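Local coordinates for protein PEPTIDE N-myristoyltransferase (Saccharomyces cerevisiae, PDB 1IIC) that catalyses the transfer of myristate from myristoyl-CoA to the N-terminal glycine of protein substrates, at residues A[191-196]-A[208-213]; A[339-344]-A[375-380]; A[241-246]-A[259-264]; A[263-268]-A[291-296]. All coordinates share one frame; numbering follows the deposited sequence.

Contact 1 of 4, residues A[191-196]-A[208-213]; sequences LNWKKL and HTEEDM
Met213 lays its CB over the middle of the indole of Trp193, and this is the tight part of the contact. Met213 CB sits 3.6 Å from the centroid of the Trp193 six-membered ring, 19° off the ring normal, a CH-pi contact that brings it to 3.4 Å from Trp193 CE2. Met213 CG continues over Trp193 CZ2, then the chain bends at chi2 and chi3, leaving CE near Trp193 NE1, above and outward of the ring. The sulfur lies obliquely, Met213 SD being 5.4 Å from the centroid of the Trp193 five-membered ring. Trp193 CG is anti to the backbone N (chi1 -168°), which carries the indole across to helix 210-217. Trp193 NE1, buried by the contact, has no polar partner in the model.

Toward solvent the fit is looser. Glu210 CG meets the indole edge 3.7 Å from Trp193 CH2, and the carboxylate continues outward to Lys194, where Glu210 OE1 and Lys194 NZ form a long salt bridge of 3.6 Å. Tyr197 stacks on the indole, which Ile214 also touches.

The Met-aromatic contact joins two helix starts, each with a weak N-cap bond, to Asn192 or Thr209, the latter in a capping box with Asp212.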
# COMPACT_ATOMS: atom_id res chain seq x y z
N LEU A 191 14.91 11.72 4.88
CA LEU A 191 15.79 11.09 5.86
C LEU A 191 17.22 11.42 5.47
O LEU A 191 18.08 11.66 6.32
CB LEU A 191 15.57 9.57 5.85
CG LEU A 191 14.14 9.11 6.19
CD1 LEU A 191 14.01 7.60 6.07
CD2 LEU A 191 13.80 9.57 7.62
N ASN A 192 17.47 11.44 4.17
CA ASN A 192 18.78 11.76 3.63
C ASN A 192 18.57 12.96 2.70
O ASN A 192 18.59 12.80 1.48
CB ASN A 192 19.31 10.58 2.84
CG ASN A 192 20.79 10.68 2.59
OD1 ASN A 192 21.30 11.75 2.26
ND2 ASN A 192 21.49 9.56 2.73
N TRP A 193 18.38 14.15 3.26
CA TRP A 193 18.13 15.32 2.44
C TRP A 193 19.13 15.57 1.33
O TRP A 193 18.76 15.64 0.16
CB TRP A 193 18.04 16.61 3.27
CG TRP A 193 17.50 17.75 2.45
CD1 TRP A 193 16.19 18.06 2.25
CD2 TRP A 193 18.25 18.67 1.64
NE1 TRP A 193 16.07 19.10 1.36
CE2 TRP A 193 17.32 19.50 0.97
CE3 TRP A 193 19.62 18.87 1.41
CZ2 TRP A 193 17.72 20.52 0.09
CZ3 TRP A 193 20.02 19.89 0.53
CH2 TRP A 193 19.06 20.70 -0.11
N LYS A 194 20.40 15.70 1.69
CA LYS A 194 21.44 15.98 0.71
C LYS A 194 21.34 15.10 -0.53
O LYS A 194 21.42 15.59 -1.65
CB LYS A 194 22.82 15.85 1.35
CG LYS A 194 23.94 16.42 0.48
CD LYS A 194 25.28 16.41 1.20
CE LYS A 194 26.37 17.02 0.33
NZ LYS A 194 26.05 18.43 -0.04
N LYS A 195 21.15 13.79 -0.35
CA LYS A 195 21.03 12.88 -1.48
C LYS A 195 19.73 13.07 -2.25
O LYS A 195 19.72 12.98 -3.48
CB LYS A 195 21.14 11.42 -1.02
CG LYS A 195 20.91 10.39 -2.11
CD LYS A 195 21.02 8.97 -1.56
CE LYS A 195 20.79 7.93 -2.64
NZ LYS A 195 20.88 6.51 -2.12
N LEU A 196 18.62 13.29 -1.55
CA LEU A 196 17.34 13.50 -2.22
C LEU A 196 17.45 14.71 -3.15
O LEU A 196 16.95 14.70 -4.28
CB LEU A 196 16.22 13.76 -1.21
CG LEU A 196 15.74 12.56 -0.39
CD1 LEU A 196 14.73 13.01 0.66
CD2 LEU A 196 15.11 11.53 -1.33
N HIS A 208 16.77 29.55 1.52
CA HIS A 208 17.40 28.51 2.31
C HIS A 208 18.70 27.99 1.71
O HIS A 208 18.85 27.90 0.49
CB HIS A 208 16.47 27.31 2.49
CG HIS A 208 15.31 27.57 3.40
ND1 HIS A 208 14.21 28.30 3.01
CD2 HIS A 208 15.08 27.20 4.68
CE1 HIS A 208 13.35 28.36 4.02
NE2 HIS A 208 13.86 27.70 5.04
N THR A 209 19.65 27.66 2.58
CA THR A 209 20.92 27.11 2.14
C THR A 209 20.78 25.60 2.28
O THR A 209 19.89 25.11 2.99
CB THR A 209 22.09 27.58 3.02
OG1 THR A 209 23.29 26.91 2.61
CG2 THR A 209 21.83 27.26 4.48
N GLU A 210 21.65 24.84 1.61
CA GLU A 210 21.58 23.40 1.71
C GLU A 210 21.86 22.98 3.15
O GLU A 210 21.50 21.90 3.58
CB GLU A 210 22.60 22.75 0.76
CG GLU A 210 22.11 22.65 -0.69
CD GLU A 210 23.08 21.93 -1.60
OE1 GLU A 210 23.59 20.85 -1.21
OE2 GLU A 210 23.32 22.43 -2.73
N GLU A 211 22.51 23.88 3.89
CA GLU A 211 22.83 23.61 5.28
C GLU A 211 21.60 23.72 6.17
O GLU A 211 21.48 22.99 7.14
CB GLU A 211 23.92 24.56 5.76
CG GLU A 211 25.22 24.46 4.96
CD GLU A 211 26.36 25.24 5.60
OE1 GLU A 211 26.62 25.03 6.81
OE2 GLU A 211 26.99 26.06 4.89
N ASP A 212 20.71 24.65 5.85
CA ASP A 212 19.48 24.84 6.63
C ASP A 212 18.72 23.53 6.62
O ASP A 212 18.35 23.00 7.66
CB ASP A 212 18.54 25.88 6.00
CG ASP A 212 19.16 27.24 5.88
OD1 ASP A 212 19.94 27.62 6.78
OD2 ASP A 212 18.84 27.93 4.90
N MET A 213 18.49 23.05 5.40
CA MET A 213 17.75 21.84 5.13
C MET A 213 18.31 20.59 5.79
O MET A 213 17.57 19.82 6.41
CB MET A 213 17.68 21.64 3.61
CG MET A 213 17.23 22.90 2.87
SD MET A 213 15.59 23.51 3.38
CE MET A 213 14.53 22.33 2.53

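Contact 2 of 4, residues A[339-344]-A[375-380]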
# COMPACT_ATOMS: atom_id res chain seq x y z
N ALA A 339 -3.43 11.87 24.14
CA ALA A 339 -2.62 10.74 24.56
C ALA A 339 -2.09 9.96 23.35
O ALA A 339 -0.93 9.57 23.33
CB ALA A 339 -3.44 9.83 25.46
N LEU A 340 -2.95 9.73 22.35
CA LEU A 340 -2.58 9.00 21.13
C LEU A 340 -1.54 9.76 20.31
O LEU A 340 -0.57 9.18 19.81
CB LEU A 340 -3.81 8.76 20.25
CG LEU A 340 -3.90 7.55 19.29
CD1 LEU A 340 -4.47 8.01 17.96
CD2 LEU A 340 -2.55 6.87 19.08
N LYS A 341 -1.73 11.07 20.16
CA LYS A 341 -0.81 11.89 19.39
C LYS A 341 0.60 11.88 19.96
O LYS A 341 1.58 11.79 19.22
CB LYS A 341 -1.31 13.34 19.31
CG LYS A 341 -0.32 14.18 18.55
CD LYS A 341 -0.66 15.64 18.51
CE LYS A 341 0.34 16.35 17.60
NZ LYS A 341 0.38 17.81 17.84
N THR A 342 0.71 11.98 21.28
CA THR A 342 2.01 11.97 21.93
C THR A 342 2.73 10.64 21.72
O THR A 342 3.93 10.61 21.51
CB THR A 342 1.89 12.24 23.45
OG1 THR A 342 1.35 13.55 23.65
CG2 THR A 342 3.28 12.19 24.12
N ARG A 343 1.98 9.54 21.76
CA ARG A 343 2.60 8.22 21.58
C ARG A 343 3.01 7.98 20.12
O ARG A 343 4.11 7.50 19.85
CB ARG A 343 1.64 7.13 22.05
CG ARG A 343 2.28 5.76 22.19
CD ARG A 343 3.54 5.85 23.05
NE ARG A 343 4.05 4.54 23.42
CZ ARG A 343 5.12 4.34 24.18
NH1 ARG A 343 5.82 5.39 24.64
NH2 ARG A 343 5.49 3.11 24.50
N LEU A 344 2.13 8.32 19.19
CA LEU A 344 2.42 8.13 17.77
C LEU A 344 3.60 8.99 17.35
O LEU A 344 4.47 8.53 16.60
CB LEU A 344 1.19 8.46 16.92
CG LEU A 344 -0.02 7.54 17.10
CD1 LEU A 344 -1.08 7.89 16.06
CD2 LEU A 344 0.39 6.07 16.95
N LEU A 375 1.98 13.40 11.16
CA LEU A 375 2.55 13.82 9.88
C LEU A 375 3.30 15.17 9.88
O LEU A 375 4.49 15.20 9.59
CB LEU A 375 1.46 13.80 8.80
CG LEU A 375 1.45 12.68 7.73
CD1 LEU A 375 2.24 11.46 8.16
CD2 LEU A 375 -0.00 12.31 7.39
N ASP A 376 2.61 16.27 10.19
CA ASP A 376 3.27 17.58 10.18
C ASP A 376 4.36 17.77 11.23
O ASP A 376 5.44 18.31 10.94
CB ASP A 376 2.24 18.71 10.35
CG ASP A 376 1.27 18.80 9.18
OD1 ASP A 376 1.73 18.78 8.01
OD2 ASP A 376 0.05 18.89 9.45
N ASP A 377 4.09 17.33 12.46
CA ASP A 377 5.07 17.47 13.52
C ASP A 377 6.36 16.71 13.25
O ASP A 377 7.43 17.13 13.69
CB ASP A 377 4.47 17.00 14.84
CG ASP A 377 3.29 17.85 15.28
OD1 ASP A 377 3.21 19.02 14.82
OD2 ASP A 377 2.46 17.37 16.07
N LEU A 378 6.26 15.61 12.52
CA LEU A 378 7.43 14.80 12.23
C LEU A 378 8.04 15.14 10.87
O LEU A 378 8.88 14.41 10.35
CB LEU A 378 7.07 13.31 12.32
CG LEU A 378 6.71 12.90 13.75
CD1 LEU A 378 6.44 11.39 13.82
CD2 LEU A 378 7.86 13.27 14.69
N LYS A 379 7.58 16.25 10.31
CA LYS A 379 8.10 16.76 9.05
C LYS A 379 7.85 15.95 7.78
O LYS A 379 8.69 15.95 6.87
CB LYS A 379 9.60 17.04 9.21
CG LYS A 379 9.88 17.92 10.43
CD LYS A 379 11.37 18.13 10.70
CE LYS A 379 11.54 18.96 11.97
NZ LYS A 379 12.94 19.01 12.44
N PHE A 380 6.72 15.26 7.71
CA PHE A 380 6.39 14.54 6.49
C PHE A 380 5.82 15.66 5.63
O PHE A 380 4.74 16.17 5.92
CB PHE A 380 5.31 13.48 6.72
CG PHE A 380 5.81 12.24 7.40
CD1 PHE A 380 6.10 12.25 8.75
CD2 PHE A 380 6.02 11.08 6.67
CE1 PHE A 380 6.61 11.10 9.38
CE2 PHE A 380 6.52 9.93 7.28
CZ PHE A 380 6.81 9.94 8.63
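Lys341 NZ and Asp377 OD2 form the salt bridge of this contact, 2.8 Å apart, with a weak hydrogen bond donated by the ammonium. The distance should be read with caution, because the placement of OD2 beside the end of the lysine chain is doubtful. Lys341 leaves helix 334-357 with CG anti to the backbone N (chi1 178°) and stays extended beyond it, which carries NZ across to the loop. Asp377 points its CB at the helix from a type I beta turn running from Asp376 to Lys379, and the two side chains meet at about a right angle.

Deeper in, the touch is slight, the CD1 methyl of Leu378 lying 4.4 Å from the backbone oxygen Leu344 O. Leu378 also rests on Ile348 and Tyr349 of the same helix. Replacing Lys341 with an alanine would probably leave the Asp377 carboxylate without its charged mate and free to turn about chi1.

With Asp377 exposed and Lys341 partly so, water probably screens the attraction between them; the chemistry is consistent with a solvent-screened ion pair at the surface, its exact geometry uncertain, beside a buried leucine that packs on the same helix.

Contact 3 of 4, residues A[241-246]-A[259-264]; sequences ELFKRY and EEFEHN
Phe243 and Phe261 meet between two helices, 236-247 and 258-265, in the C-terminal half of the enzyme, which belongs with the acetyltransferase-like (GNAT) folds in which helices pack on a beta sheet. The contact is helix-to-helix packing through a single pair of rings.

The aromatic interaction is oblique, with the ring centroids of Phe243 and Phe261 5.4 Å apart and the planes at 50°. Both residues place CG anti to the backbone N (chi1 180° for Phe243 and -173° for Phe261), and both CB atoms point toward the opposite helix, so the rings bridge a gap that leaves the two CA atoms 9.6 Å apart.

The apolar contact is concentrated on one carbon. Phe261 CE1 faces the inner part of the Phe243 side chain, reaching Phe243 CG at 3.7 Å and CB at 3.9 Å, while Phe261 CD1 lies 4.0 Å from Phe243 CD2. Phe243 CD2 itself lies at the edge of the Phe261 ring, near its plane.

Further aromatic and apolar contacts flank the pair. Phe240 meets Phe261 edge-to-face, and Phe265 adds another ring beside it. On the sheet side Phe243 rests on Ala321 of strand 311-322, with Tyr319 of the same strand turned nearly perpendicular to its ring. Within this buried cluster Phe261 CE1 stands 3.5 Å from Phe243 CD2, the nearest approach between residues 241-246 and 259-264.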
# COMPACT_ATOMS: atom_id res chain seq x y z
N GLU A 241 -3.62 -9.27 18.68
CA GLU A 241 -4.82 -8.81 19.37
C GLU A 241 -4.75 -7.30 19.55
O GLU A 241 -5.76 -6.60 19.43
CB GLU A 241 -4.94 -9.52 20.72
CG GLU A 241 -6.37 -9.83 21.12
CD GLU A 241 -7.00 -10.93 20.28
OE1 GLU A 241 -8.23 -10.91 20.08
OE2 GLU A 241 -6.27 -11.84 19.82
N LEU A 242 -3.57 -6.79 19.86
CA LEU A 242 -3.39 -5.35 20.03
C LEU A 242 -3.73 -4.66 18.71
O LEU A 242 -4.42 -3.64 18.67
CB LEU A 242 -1.94 -5.04 20.40
CG LEU A 242 -1.54 -3.55 20.37
CD1 LEU A 242 -2.35 -2.78 21.39
CD2 LEU A 242 -0.04 -3.42 20.65
N PHE A 243 -3.24 -5.23 17.61
CA PHE A 243 -3.47 -4.68 16.28
C PHE A 243 -4.95 -4.65 15.93
O PHE A 243 -5.49 -3.60 15.59
CB PHE A 243 -2.71 -5.48 15.23
CG PHE A 243 -2.89 -4.98 13.84
CD1 PHE A 243 -2.40 -3.73 13.46
CD2 PHE A 243 -3.58 -5.74 12.90
CE1 PHE A 243 -2.60 -3.24 12.18
CE2 PHE A 243 -3.78 -5.26 11.61
CZ PHE A 243 -3.29 -4.01 11.25
N LYS A 244 -5.58 -5.81 16.03
CA LYS A 244 -7.01 -5.95 15.74
C LYS A 244 -7.83 -4.97 16.55
O LYS A 244 -8.78 -4.36 16.06
CB LYS A 244 -7.47 -7.38 16.04
CG LYS A 244 -8.98 -7.55 16.04
CD LYS A 244 -9.40 -9.00 16.34
CE LYS A 244 -10.92 -9.12 16.37
NZ LYS A 244 -11.39 -10.53 16.58
N ARG A 245 -7.47 -4.84 17.82
CA ARG A 245 -8.18 -3.95 18.72
C ARG A 245 -8.08 -2.51 18.23
O ARG A 245 -9.09 -1.82 18.07
CB ARG A 245 -7.59 -4.08 20.13
CG ARG A 245 -8.60 -4.02 21.24
CD ARG A 245 -9.27 -2.67 21.33
NE ARG A 245 -9.15 -2.11 22.67
CZ ARG A 245 -9.52 -2.74 23.78
NH1 ARG A 245 -10.05 -3.95 23.70
NH2 ARG A 245 -9.35 -2.16 24.96
N TYR A 246 -6.85 -2.06 18.00
CA TYR A 246 -6.63 -0.69 17.53
C TYR A 246 -7.35 -0.44 16.19
O TYR A 246 -8.09 0.54 16.07
CB TYR A 246 -5.12 -0.44 17.39
CG TYR A 246 -4.78 0.90 16.79
CD1 TYR A 246 -4.48 1.02 15.43
CD2 TYR A 246 -4.84 2.07 17.55
CE1 TYR A 246 -4.26 2.26 14.85
CE2 TYR A 246 -4.63 3.31 16.97
CZ TYR A 246 -4.34 3.40 15.62
OH TYR A 246 -4.15 4.62 15.03
N GLU A 259 -2.28 -16.20 10.86
CA GLU A 259 -1.36 -16.71 9.86
C GLU A 259 -0.96 -15.61 8.88
O GLU A 259 0.22 -15.36 8.67
CB GLU A 259 -2.01 -17.88 9.13
CG GLU A 259 -1.17 -18.47 8.03
CD GLU A 259 -1.85 -19.65 7.38
OE1 GLU A 259 -3.09 -19.58 7.18
OE2 GLU A 259 -1.16 -20.64 7.07
N GLU A 260 -1.96 -14.95 8.30
CA GLU A 260 -1.69 -13.86 7.36
C GLU A 260 -0.87 -12.79 8.05
O GLU A 260 0.11 -12.30 7.52
CB GLU A 260 -3.00 -13.25 6.86
CG GLU A 260 -3.82 -14.21 6.03
CD GLU A 260 -5.20 -13.69 5.70
OE1 GLU A 260 -5.87 -14.30 4.84
OE2 GLU A 260 -5.62 -12.69 6.30
N PHE A 261 -1.28 -12.44 9.27
CA PHE A 261 -0.59 -11.42 10.04
C PHE A 261 0.88 -11.74 10.21
O PHE A 261 1.74 -10.89 9.99
CB PHE A 261 -1.23 -11.26 11.41
CG PHE A 261 -0.67 -10.11 12.20
CD1 PHE A 261 -1.24 -8.84 12.11
CD2 PHE A 261 0.47 -10.28 12.98
CE1 PHE A 261 -0.68 -7.75 12.80
CE2 PHE A 261 1.04 -9.20 13.66
CZ PHE A 261 0.47 -7.94 13.57
N GLU A 262 1.17 -12.97 10.61
CA GLU A 262 2.55 -13.38 10.82
C GLU A 262 3.36 -13.37 9.52
O GLU A 262 4.50 -12.92 9.49
CB GLU A 262 2.60 -14.76 11.47
CG GLU A 262 4.00 -15.27 11.70
CD GLU A 262 4.05 -16.41 12.69
OE1 GLU A 262 5.15 -16.98 12.88
OE2 GLU A 262 2.99 -16.74 13.28
N HIS A 263 2.76 -13.87 8.45
CA HIS A 263 3.47 -13.88 7.17
C HIS A 263 3.78 -12.45 6.72
O HIS A 263 4.85 -12.16 6.18
CB HIS A 263 2.64 -14.55 6.09
CG HIS A 263 3.18 -14.33 4.71
ND1 HIS A 263 4.22 -15.07 4.19
CD2 HIS A 263 2.90 -13.37 3.79
CE1 HIS A 263 4.57 -14.57 3.01
NE2 HIS A 263 3.78 -13.54 2.75
N ASN A 264 2.83 -11.56 6.97
CA ASN A 264 2.96 -10.17 6.54
C ASN A 264 3.92 -9.31 7.36
O ASN A 264 4.49 -8.35 6.84
CB ASN A 264 1.58 -9.53 6.53
CG ASN A 264 1.46 -8.43 5.50
OD1 ASN A 264 0.85 -7.40 5.76
ND2 ASN A 264 2.05 -8.65 4.33

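Contact 4 of 4, residues A[263-268]-A[291-296]; sequences HNFIGE and TDFFSF
Phe265 has different neighbours on its two ring faces: Phe293 CZ lies over one, 3.7 Å above the plane and offset toward the rim, while Asn264 OD1 lies over the other, also toward the rim. Phe293 presents its edge, with Phe265 CD2 in the plane of its ring. The pair is therefore edge-to-face, with the planes at 90° and the centroids 5.2 Å apart. It packs the end of helix 258-265 against strand 290-303 of the mixed sheet, in the C-terminal half of this GNAT-like fold.

The strand's alternation decides which side chains take part. Phe293 and Ser295 point their CB atoms toward the helix end, whereas Phe294 between them points away and packs against helix 334-357. Phe265 CG is anti to its carbonyl carbon (chi1 -62°), which brings the CD2-CE2 side of the ring up to Phe293 CZ and Ser295 OG. An alanine in place of Phe265 would probably leave Phe293 CZ without the ring face it points into and open a gap between helix end and strand.

Polar atoms around the ring pair are satisfied by neighbouring strands. Asn264 OD1, on the far face of Phe265, is hydrogen-bonded to Tyr318 OH, and Phe265 O accepts a bond from Ser280 OG on the neighbouring strand. Ser295 has its own polar partner in Tyr319 O, so its hydroxyl is satisfied by the strand alongside. Toward the phenylalanine that oxygen makes a van der Waals contact from an oblique direction, Ser295 OG lying 3.6 Å from Phe265 CE2.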
# COMPACT_ATOMS: atom_id res chain seq x y z
N HIS A 263 2.76 -13.87 8.45
CA HIS A 263 3.47 -13.88 7.17
C HIS A 263 3.78 -12.45 6.72
O HIS A 263 4.85 -12.16 6.18
CB HIS A 263 2.64 -14.55 6.09
CG HIS A 263 3.18 -14.33 4.71
ND1 HIS A 263 4.22 -15.07 4.19
CD2 HIS A 263 2.90 -13.37 3.79
CE1 HIS A 263 4.57 -14.57 3.01
NE2 HIS A 263 3.78 -13.54 2.75
N ASN A 264 2.83 -11.56 6.97
CA ASN A 264 2.96 -10.17 6.54
C ASN A 264 3.92 -9.31 7.36
O ASN A 264 4.49 -8.35 6.84
CB ASN A 264 1.58 -9.53 6.53
CG ASN A 264 1.46 -8.43 5.50
OD1 ASN A 264 0.85 -7.40 5.76
ND2 ASN A 264 2.05 -8.65 4.33
N PHE A 265 4.12 -9.65 8.63
CA PHE A 265 4.99 -8.81 9.44
C PHE A 265 6.34 -9.36 9.85
O PHE A 265 7.20 -8.62 10.31
CB PHE A 265 4.18 -8.31 10.64
CG PHE A 265 3.01 -7.45 10.24
CD1 PHE A 265 1.71 -7.93 10.31
CD2 PHE A 265 3.23 -6.18 9.70
CE1 PHE A 265 0.65 -7.16 9.84
CE2 PHE A 265 2.17 -5.41 9.23
CZ PHE A 265 0.88 -5.90 9.30
N ILE A 266 6.55 -10.66 9.67
CA ILE A 266 7.85 -11.24 9.97
C ILE A 266 8.37 -11.76 8.63
O ILE A 266 7.92 -12.78 8.14
CB ILE A 266 7.76 -12.37 11.02
CG1 ILE A 266 7.24 -11.79 12.34
CG2 ILE A 266 9.14 -13.03 11.22
CD1 ILE A 266 7.03 -12.81 13.44
N GLY A 267 9.30 -11.02 8.05
CA GLY A 267 9.84 -11.39 6.76
C GLY A 267 10.67 -12.65 6.71
O GLY A 267 10.84 -13.36 7.70
N GLU A 268 11.17 -12.93 5.51
CA GLU A 268 12.00 -14.10 5.25
C GLU A 268 13.27 -13.97 6.09
O GLU A 268 13.91 -12.93 6.10
CB GLU A 268 12.34 -14.16 3.76
CG GLU A 268 11.11 -14.24 2.84
CD GLU A 268 11.39 -13.82 1.38
OE1 GLU A 268 11.42 -12.60 1.07
OE2 GLU A 268 11.57 -14.73 0.54
N THR A 291 2.65 -3.12 24.22
CA THR A 291 1.77 -1.97 24.12
C THR A 291 1.85 -1.17 22.82
O THR A 291 1.01 -0.31 22.58
CB THR A 291 2.04 -1.01 25.29
OG1 THR A 291 3.43 -0.63 25.27
CG2 THR A 291 1.73 -1.68 26.63
N ASP A 292 2.86 -1.44 21.99
CA ASP A 292 3.02 -0.71 20.73
C ASP A 292 3.52 -1.60 19.61
O ASP A 292 4.17 -2.62 19.83
CB ASP A 292 4.00 0.47 20.91
CG ASP A 292 3.56 1.43 21.99
OD1 ASP A 292 3.97 1.23 23.16
OD2 ASP A 292 2.80 2.37 21.68
N PHE A 293 3.23 -1.20 18.38
CA PHE A 293 3.62 -1.96 17.22
C PHE A 293 3.60 -1.05 16.00
O PHE A 293 2.68 -0.27 15.83
CB PHE A 293 2.65 -3.13 17.02
CG PHE A 293 2.61 -3.67 15.61
CD1 PHE A 293 1.51 -3.43 14.79
CD2 PHE A 293 3.67 -4.41 15.10
CE1 PHE A 293 1.46 -3.92 13.49
CE2 PHE A 293 3.63 -4.90 13.80
CZ PHE A 293 2.53 -4.66 12.99
N PHE A 294 4.64 -1.13 15.19
CA PHE A 294 4.68 -0.35 13.97
C PHE A 294 5.59 -1.02 12.96
O PHE A 294 6.53 -1.73 13.31
CB PHE A 294 5.11 1.10 14.24
CG PHE A 294 6.53 1.26 14.68
CD1 PHE A 294 6.83 1.60 16.00
CD2 PHE A 294 7.58 1.11 13.78
CE1 PHE A 294 8.15 1.80 16.40
CE2 PHE A 294 8.90 1.31 14.17
CZ PHE A 294 9.18 1.65 15.48
N SER A 295 5.30 -0.79 11.68
CA SER A 295 6.09 -1.40 10.64
C SER A 295 6.20 -0.51 9.43
O SER A 295 5.45 0.45 9.27
CB SER A 295 5.44 -2.72 10.21
OG SER A 295 4.15 -2.48 9.69
N PHE A 296 7.18 -0.81 8.58
CA PHE A 296 7.37 -0.08 7.35
C PHE A 296 8.03 -1.06 6.39
O PHE A 296 8.65 -2.03 6.83
CB PHE A 296 8.23 1.17 7.55
CG PHE A 296 9.63 0.91 8.07
CD1 PHE A 296 10.66 0.58 7.20
CD2 PHE A 296 9.92 1.06 9.43
CE1 PHE A 296 11.98 0.40 7.67
CE2 PHE A 296 11.23 0.89 9.91
CZ PHE A 296 12.26 0.56 9.03

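Overall arrangement
From the N terminus the contacts close their loops in the order 1, 3, 4 and 2. Contact 1 joins helices 193-198 and 210-217 on the periphery, its centre about 27 Å from the centre of the chain. Contact 3 then brings helix 236-247 against helix 258-265, and contact 4 starts on that second helix, sharing His263 and Asn264, and runs on to strand 290-303. Their centres are about 9 Å apart, and Phe293 touches both Phe243 and Phe261. Contact 2 comes last, tying helix 334-357 to the loop before strand 381-392. None nests within another, but Arg343 and Asp292 form a salt bridge that couples contacts 2 and 4.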